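Local coordinates for protein Alpha/beta hydrolase (Streptomyces albidoflavus, PDB 6KSU) that probably cyclises non-ribosomal peptides by macrolactam formation, as a serine-type cyclase related to penicillin-binding proteins, at residues D287-L290 / A291-C295; S190-W194 / W195-D199; A90-V93 / M94-V97. All blocks are in the same frame, centred on the assembly; numbering follows the deposited sequence.

In the fold
Contacts 1, 2 and 3 lie on three helices of the beta-lactamase-like domain: 286-293, 194-206 and 85-98. Contact 3 is buried and sits in the middle. It touches both other contacts, whose nearest atoms are about 10 Å apart. Contacts 1 and 2 are partly buried and have one side near the surface. Their chemistry follows their place. Contact 1 closes a helix C-terminus with a threonine hydroxyl and an arginine folded over the last turn. Contact 2 opens a helix with an aspartate cap and a pair of tryptophans. Contact 3 lies within a helix and relies on backbone bonds and apolar side chains.

Contact 1: D287-L290 / A291-C295; sequences DAVL and AMRTC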
loop_
_atom_site.group_PDB
_atom_site.type_symbol
_atom_site.label_atom_id
_atom_site.label_comp_id
_atom_site.label_asym_id
_atom_site.label_seq_id
_atom_site.Cartn_x
_atom_site.Cartn_y
_atom_site.Cartn_z
ATOM N N ASP A 287 -18.612 3.070 12.923
ATOM C CA ASP A 287 -17.505 3.173 13.871
ATOM C C ASP A 287 -16.235 2.548 13.298
ATOM O O ASP A 287 -15.137 3.083 13.476
ATOM C CB ASP A 287 -17.878 2.531 15.202
ATOM C CG ASP A 287 -18.943 3.320 15.952
ATOM O OD1 ASP A 287 -19.825 3.914 15.297
ATOM O OD2 ASP A 287 -18.900 3.360 17.200
ATOM N N ALA A 288 -16.367 1.432 12.579
ATOM C CA ALA A 288 -15.193 0.835 11.948
ATOM C C ALA A 288 -14.622 1.747 10.860
ATOM O O ALA A 288 -13.405 1.956 10.789
ATOM C CB ALA A 288 -15.554 -0.536 11.384
ATOM N N VAL A 289 -15.493 2.311 10.022
ATOM C CA VAL A 289 -15.070 3.264 8.997
ATOM C C VAL A 289 -14.232 4.380 9.611
ATOM O O VAL A 289 -13.179 4.767 9.076
ATOM C CB VAL A 289 -16.304 3.830 8.267
ATOM C CG1 VAL A 289 -15.977 5.125 7.599
ATOM C CG2 VAL A 289 -16.791 2.858 7.247
ATOM N N LEU A 290 -14.706 4.931 10.731
ATOM C CA LEU A 290 -14.000 6.035 11.372
ATOM C C LEU A 290 -12.666 5.575 11.939
ATOM O O LEU A 290 -11.666 6.297 11.859
ATOM C CB LEU A 290 -14.871 6.654 12.467
ATOM C CG LEU A 290 -14.217 7.812 13.226
ATOM C CD1 LEU A 290 -13.879 8.975 12.299
ATOM C CD2 LEU A 290 -15.081 8.270 14.402
ATOM N N ALA A 291 -12.622 4.355 12.471
ATOM C CA ALA A 291 -11.369 3.803 12.980
ATOM C C ALA A 291 -10.327 3.608 11.868
ATOM O O ALA A 291 -9.149 3.975 12.035
ATOM C CB ALA A 291 -11.659 2.488 13.692
ATOM N N MET A 292 -10.740 3.029 10.728
ATOM C CA MET A 292 -9.831 2.854 9.590
ATOM C C MET A 292 -9.227 4.173 9.143
ATOM O O MET A 292 -8.071 4.214 8.697
ATOM C CB MET A 292 -10.572 2.200 8.425
ATOM C CG MET A 292 -10.992 0.808 8.773
ATOM S SD MET A 292 -11.550 -0.141 7.376
ATOM C CE MET A 292 -10.100 -0.015 6.301
ATOM N N ARG A 293 -10.002 5.247 9.270
ATOM C CA ARG A 293 -9.627 6.599 8.898
ATOM C C ARG A 293 -8.830 7.327 9.984
ATOM O O ARG A 293 -8.135 8.300 9.677
ATOM C CB ARG A 293 -10.908 7.384 8.601
ATOM C CG ARG A 293 -10.721 8.673 7.893
ATOM C CD ARG A 293 -11.959 9.053 7.106
ATOM N NE ARG A 293 -13.145 9.452 7.873
ATOM C CZ ARG A 293 -14.373 8.977 7.661
ATOM N NH1 ARG A 293 -14.596 8.048 6.738
ATOM N NH2 ARG A 293 -15.384 9.416 8.388
ATOM N N THR A 294 -8.935 6.917 11.245
ATOM C CA THR A 294 -8.315 7.679 12.332
ATOM C C THR A 294 -6.829 7.334 12.439
ATOM O O THR A 294 -6.467 6.193 12.739
ATOM C CB THR A 294 -9.028 7.422 13.660
ATOM O OG1 THR A 294 -10.408 7.753 13.517
ATOM C CG2 THR A 294 -8.424 8.283 14.782
ATOM N N CYS A 295 -5.972 8.316 12.190
ATOM C CA CYS A 295 -4.547 8.044 12.130
ATOM C C CYS A 295 -3.958 7.840 13.527
ATOM O O CYS A 295 -4.453 8.372 14.526
ATOM C CB CYS A 295 -3.817 9.174 11.408
ATOM S SG CYS A 295 -4.271 9.266 9.637
#
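The backbone oxygen of Val289 lies over one face of the Arg293 guanidinium, at the end of the helix, and CD1 of Leu290 approaches it obliquely. Val289 CG1 lies 3.3 Å from Arg293 NH1, the closest approach between two side chains here. The CG-CD bond of the arginine already runs back toward the preceding turn, and a bend at chi3 then places the guanidinium beside Val289. NH1 also makes a weak hydrogen bond to His271 O.

The other carrier is Thr294, the first residue to leave helical geometry. Its OG1 donates to Leu290 O at 2.5 Å, a length so short that its exact value is doubtful. The hydroxyl comes in from above the carbonyl plane, 44° out of it. It gets there because OG1 lies beside its own backbone N (chi1 -57°). Leu290 O also receives weak bonds from Thr294 N (2.9 Å) and Arg293 N (3.3 Å), so one carbonyl gathers three donors where the helix ends. Before that, the helical pattern is regular. Met292 N binds Ala288 O at 2.9 Å, with an almost straight N-H (170°).

Asp287 and Leu290 are on the exposed side, while Ala288, Val289 and Met292 are buried. Val289 packs on Leu284 and Arg275. Ala288, Ala291 and Met292 face helix 85-98, where they meet Cys98, Met94 and Ala90. The backbone of Met292 is bonded to that of Leu310, between strands 307-308 and 313-315.

Contact 2: S190-W194 / W195-D199; sequences SGMDW and WTAMD
Asp193 and Thr196 grip each other by two hydrogen bonds at the start of helix 194-206. Asp193 is the N-cap, and its OD1 accepts the capping bond from Thr196 N at 2.8 Å. This donor stands above the carboxylate plane, 46° out of it. Thr196 OG1 donates to Asp193 OD2 at 2.7 Å, on the syn side but tilted out of the carboxylate plane. Asp193 CG sits between its backbone N and carbonyl carbon (chi1 68°), which brings the carboxylate over the helix start. Holding both oxygens probably fixes its rotation. The cap charge would suit the positive end of the helix dipole.

Beside the cap, Trp194 and Trp195 form a T-shaped pair. The six-membered ring of Trp194 turns its edge to the face of Trp195, and Trp194 CE3 is 3.6 Å from Trp195 CD2. The planes are at 77°. Met198 runs alongside Trp194. Its CB lies over one face of that ring, toward the rim, and its CE reaches Trp194 NE1 at 3.7 Å. Met192 covers the other flank of the turn, with CE 4.0 Å from Ala197 CB.

A second shell sets these groups. Trp194 NE1 is hydrogen-bonded to Thr89 OG1, and Trp195 NE1 to His214 O. Ser190 OG accepts from Met192 N at 3.1 Å in an ST turn and also bonds Ile186 O, in helix 176-189.

The turn thus joins helices 176-189 and 194-206. Met198 packs on Leu88 and Leu92 of helix 85-98, Ser190 touches Phe96 of the same helix, and both tryptophans meet helix 252-255.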
loop_
_atom_site.group_PDB
_atom_site.type_symbol
_atom_site.label_atom_id
_atom_site.label_comp_id
_atom_site.label_asym_id
_atom_site.label_seq_id
_atom_site.Cartn_x
_atom_site.Cartn_y
_atom_site.Cartn_z
ATOM N N SER A 190 -12.208 -16.192 12.568
ATOM C CA SER A 190 -13.123 -17.082 11.872
ATOM C C SER A 190 -12.527 -18.482 11.971
ATOM O O SER A 190 -11.514 -18.709 12.632
ATOM C CB SER A 190 -13.308 -16.641 10.428
ATOM O OG SER A 190 -12.137 -16.901 9.660
ATOM N N GLY A 191 -13.130 -19.445 11.304
ATOM C CA GLY A 191 -12.435 -20.705 11.181
ATOM C C GLY A 191 -12.075 -20.955 9.736
ATOM O O GLY A 191 -11.843 -22.099 9.340
ATOM N N MET A 192 -12.030 -19.899 8.930
ATOM C CA MET A 192 -11.744 -20.047 7.510
ATOM C C MET A 192 -10.414 -19.410 7.138
ATOM O O MET A 192 -9.985 -18.417 7.736
ATOM C CB MET A 192 -12.837 -19.424 6.639
ATOM C CG MET A 192 -14.223 -19.585 7.152
ATOM S SD MET A 192 -15.243 -18.365 6.326
ATOM C CE MET A 192 -15.332 -17.106 7.578
ATOM N N ASP A 193 -9.784 -19.975 6.111
ATOM C CA ASP A 193 -8.582 -19.378 5.549
ATOM C C ASP A 193 -8.884 -17.984 4.988
ATOM O O ASP A 193 -10.044 -17.613 4.749
ATOM C CB ASP A 193 -8.006 -20.284 4.469
ATOM C CG ASP A 193 -8.895 -20.362 3.235
ATOM O OD1 ASP A 193 -8.855 -19.418 2.414
ATOM O OD2 ASP A 193 -9.631 -21.364 3.078
ATOM N N TRP A 194 -7.816 -17.207 4.778
ATOM C CA TRP A 194 -7.987 -15.815 4.362
ATOM C C TRP A 194 -8.775 -15.696 3.058
ATOM O O TRP A 194 -9.634 -14.820 2.934
ATOM C CB TRP A 194 -6.624 -15.116 4.217
ATOM C CG TRP A 194 -6.746 -13.760 3.585
ATOM C CD1 TRP A 194 -7.044 -12.591 4.217
ATOM C CD2 TRP A 194 -6.590 -13.433 2.186
ATOM N NE1 TRP A 194 -7.073 -11.545 3.303
ATOM C CE2 TRP A 194 -6.797 -12.040 2.055
ATOM C CE3 TRP A 194 -6.275 -14.182 1.043
ATOM C CZ2 TRP A 194 -6.728 -11.386 0.833
ATOM C CZ3 TRP A 194 -6.209 -13.537 -0.176
ATOM C CH2 TRP A 194 -6.421 -12.144 -0.274
ATOM N N TRP A 195 -8.486 -16.552 2.071
ATOM C CA TRP A 195 -9.232 -16.514 0.807
ATOM C C TRP A 195 -10.726 -16.731 1.036
ATOM O O TRP A 195 -11.562 -15.929 0.592
ATOM C CB TRP A 195 -8.709 -17.576 -0.161
ATOM C CG TRP A 195 -7.352 -17.334 -0.742
ATOM C CD1 TRP A 195 -7.071 -16.863 -1.991
ATOM C CD2 TRP A 195 -6.085 -17.600 -0.119
ATOM N NE1 TRP A 195 -5.711 -16.797 -2.176
ATOM C CE2 TRP A 195 -5.082 -17.242 -1.045
ATOM C CE3 TRP A 195 -5.702 -18.091 1.133
ATOM C CZ2 TRP A 195 -3.725 -17.376 -0.766
ATOM C CZ3 TRP A 195 -4.345 -18.216 1.414
ATOM C CH2 TRP A 195 -3.375 -17.855 0.468
ATOM N N THR A 196 -11.078 -17.828 1.715
ATOM C CA THR A 196 -12.483 -18.152 1.919
ATOM C C THR A 196 -13.188 -17.031 2.667
ATOM O O THR A 196 -14.295 -16.627 2.299
ATOM C CB THR A 196 -12.611 -19.477 2.673
ATOM O OG1 THR A 196 -11.945 -20.508 1.936
ATOM C CG2 THR A 196 -14.069 -19.858 2.875
ATOM N N ALA A 197 -12.547 -16.496 3.702
ATOM C CA ALA A 197 -13.164 -15.443 4.497
ATOM C C ALA A 197 -13.276 -14.148 3.704
ATOM O O ALA A 197 -14.315 -13.474 3.751
ATOM C CB ALA A 197 -12.356 -15.230 5.779
ATOM N N MET A 198 -12.214 -13.773 2.973
ATOM C CA MET A 198 -12.289 -12.600 2.108
ATOM C C MET A 198 -13.453 -12.721 1.125
ATOM O O MET A 198 -14.245 -11.784 0.948
ATOM C CB MET A 198 -10.954 -12.426 1.368
ATOM C CG MET A 198 -10.877 -11.262 0.414
ATOM S SD MET A 198 -11.208 -9.651 1.167
ATOM C CE MET A 198 -9.692 -9.288 2.045
ATOM N N ASP A 199 -13.580 -13.879 0.484
ATOM C CA ASP A 199 -14.686 -14.089 -0.448
ATOM C C ASP A 199 -16.034 -13.989 0.271
ATOM O O ASP A 199 -16.825 -13.073 0.019
ATOM C CB ASP A 199 -14.518 -15.446 -1.147
ATOM C CG ASP A 199 -15.552 -15.684 -2.264
ATOM O OD1 ASP A 199 -16.399 -14.800 -2.532
ATOM O OD2 ASP A 199 -15.510 -16.766 -2.878
#

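Contact 3: A90-V93 / M94-V97; sequences AELV and MQFV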
loop_
_atom_site.group_PDB
_atom_site.type_symbol
_atom_site.label_atom_id
_atom_site.label_comp_id
_atom_site.label_asym_id
_atom_site.label_seq_id
_atom_site.Cartn_x
_atom_site.Cartn_y
_atom_site.Cartn_z
ATOM N N ALA A 90 -7.895 -5.104 5.743
ATOM C CA ALA A 90 -8.276 -4.287 6.889
ATOM C C ALA A 90 -9.781 -4.266 7.043
ATOM O O ALA A 90 -10.305 -4.371 8.159
ATOM C CB ALA A 90 -7.758 -2.863 6.738
ATOM N N GLU A 91 -10.490 -4.138 5.922
ATOM C CA GLU A 91 -11.937 -4.138 5.966
ATOM C C GLU A 91 -12.463 -5.469 6.500
ATOM O O GLU A 91 -13.401 -5.503 7.304
ATOM C CB GLU A 91 -12.465 -3.827 4.573
ATOM C CG GLU A 91 -12.506 -2.310 4.238
ATOM C CD GLU A 91 -13.400 -2.040 3.013
ATOM O OE1 GLU A 91 -13.534 -2.960 2.187
ATOM O OE2 GLU A 91 -13.987 -0.945 2.886
ATOM N N LEU A 92 -11.844 -6.566 6.076
ATOM C CA LEU A 92 -12.210 -7.883 6.560
ATOM C C LEU A 92 -11.964 -7.995 8.060
ATOM O O LEU A 92 -12.836 -8.447 8.814
ATOM C CB LEU A 92 -11.410 -8.921 5.786
ATOM C CG LEU A 92 -11.715 -10.371 6.110
ATOM C CD1 LEU A 92 -13.205 -10.592 6.005
ATOM C CD2 LEU A 92 -10.952 -11.273 5.143
ATOM N N VAL A 93 -10.782 -7.557 8.514
ATOM C CA VAL A 93 -10.457 -7.609 9.939
ATOM C C VAL A 93 -11.453 -6.777 10.740
ATOM O O VAL A 93 -11.920 -7.190 11.815
ATOM C CB VAL A 93 -8.999 -7.132 10.175
ATOM C CG1 VAL A 93 -8.731 -6.944 11.649
ATOM C CG2 VAL A 93 -8.011 -8.096 9.594
ATOM N N MET A 94 -11.795 -5.591 10.227
ATOM C CA MET A 94 -12.710 -4.731 10.965
ATOM C C MET A 94 -14.104 -5.344 11.078
ATOM O O MET A 94 -14.801 -5.079 12.061
ATOM C CB MET A 94 -12.791 -3.349 10.321
ATOM C CG MET A 94 -11.533 -2.518 10.450
ATOM S SD MET A 94 -10.868 -2.360 12.144
ATOM C CE MET A 94 -11.860 -1.005 12.733
ATOM N N GLN A 95 -14.535 -6.145 10.088
ATOM C CA GLN A 95 -15.816 -6.843 10.214
ATOM C C GLN A 95 -15.846 -7.736 11.446
ATOM O O GLN A 95 -16.847 -7.769 12.177
ATOM C CB GLN A 95 -16.090 -7.700 8.987
ATOM C CG GLN A 95 -16.805 -7.038 7.864
ATOM C CD GLN A 95 -17.077 -8.042 6.771
ATOM O OE1 GLN A 95 -16.537 -9.149 6.797
ATOM N NE2 GLN A 95 -17.937 -7.685 5.826
ATOM N N PHE A 96 -14.766 -8.502 11.669
ATOM C CA PHE A 96 -14.740 -9.440 12.788
ATOM C C PHE A 96 -14.737 -8.704 14.114
ATOM O O PHE A 96 -15.343 -9.163 15.086
ATOM C CB PHE A 96 -13.528 -10.369 12.659
ATOM C CG PHE A 96 -13.724 -11.451 11.663
ATOM C CD1 PHE A 96 -14.317 -12.652 12.029
ATOM C CD2 PHE A 96 -13.392 -11.247 10.331
ATOM C CE1 PHE A 96 -14.544 -13.642 11.092
ATOM C CE2 PHE A 96 -13.618 -12.234 9.383
ATOM C CZ PHE A 96 -14.189 -13.433 9.764
ATOM N N VAL A 97 -14.087 -7.547 14.152
ATOM C CA VAL A 97 -14.097 -6.708 15.340
ATOM C C VAL A 97 -15.525 -6.293 15.669
ATOM O O VAL A 97 -15.978 -6.412 16.810
ATOM C CB VAL A 97 -13.174 -5.497 15.119
ATOM C CG1 VAL A 97 -13.407 -4.397 16.158
ATOM C CG2 VAL A 97 -11.717 -5.964 15.068
#
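Leu92 and Phe96 pack one turn apart on helix 85-98. A likely SxxK motif (Ser83, Lys86) lies at the start of this helix, as in serine beta-lactamases and penicillin-binding proteins. The buried, tight part is the side of Leu92, Gln95 and Phe96. Leu92 and Phe96 lie side by side and point the same way, with Leu92 CD1 at 3.8 Å from Phe96 CE2. Leu92 CD1 also meets Gln95 OE1 at 3.7 Å. The amide of Gln95 is held at its other end, where NE2 bonds Cys201 O. Glu91 is buried too, and its OE2 has His271 NE2 as partner.

Met94 CG lies beside its own backbone N (chi1 -69°), 3.2 Å from Ala90 O, while the rest of the chain leads away to helix 286-293. The same oxygen accepts from Met94 N at 2.8 Å.

At Val97 the packing is looser, and the residue is partly exposed. Its CG2 stands 3.5 Å from Val93 O, while Val93 itself is buried against Val128 and Leu132 of helix 128-132. The backbone also varies in strength: the bond from Phe96 N to Leu92 O is weak, at 3.4 Å. That carbonyl has another close neighbour: Phe96 CD2, at the ring edge, approaches Leu92 O to 3.2 Å, and the oxygen lies near the plane of the ring.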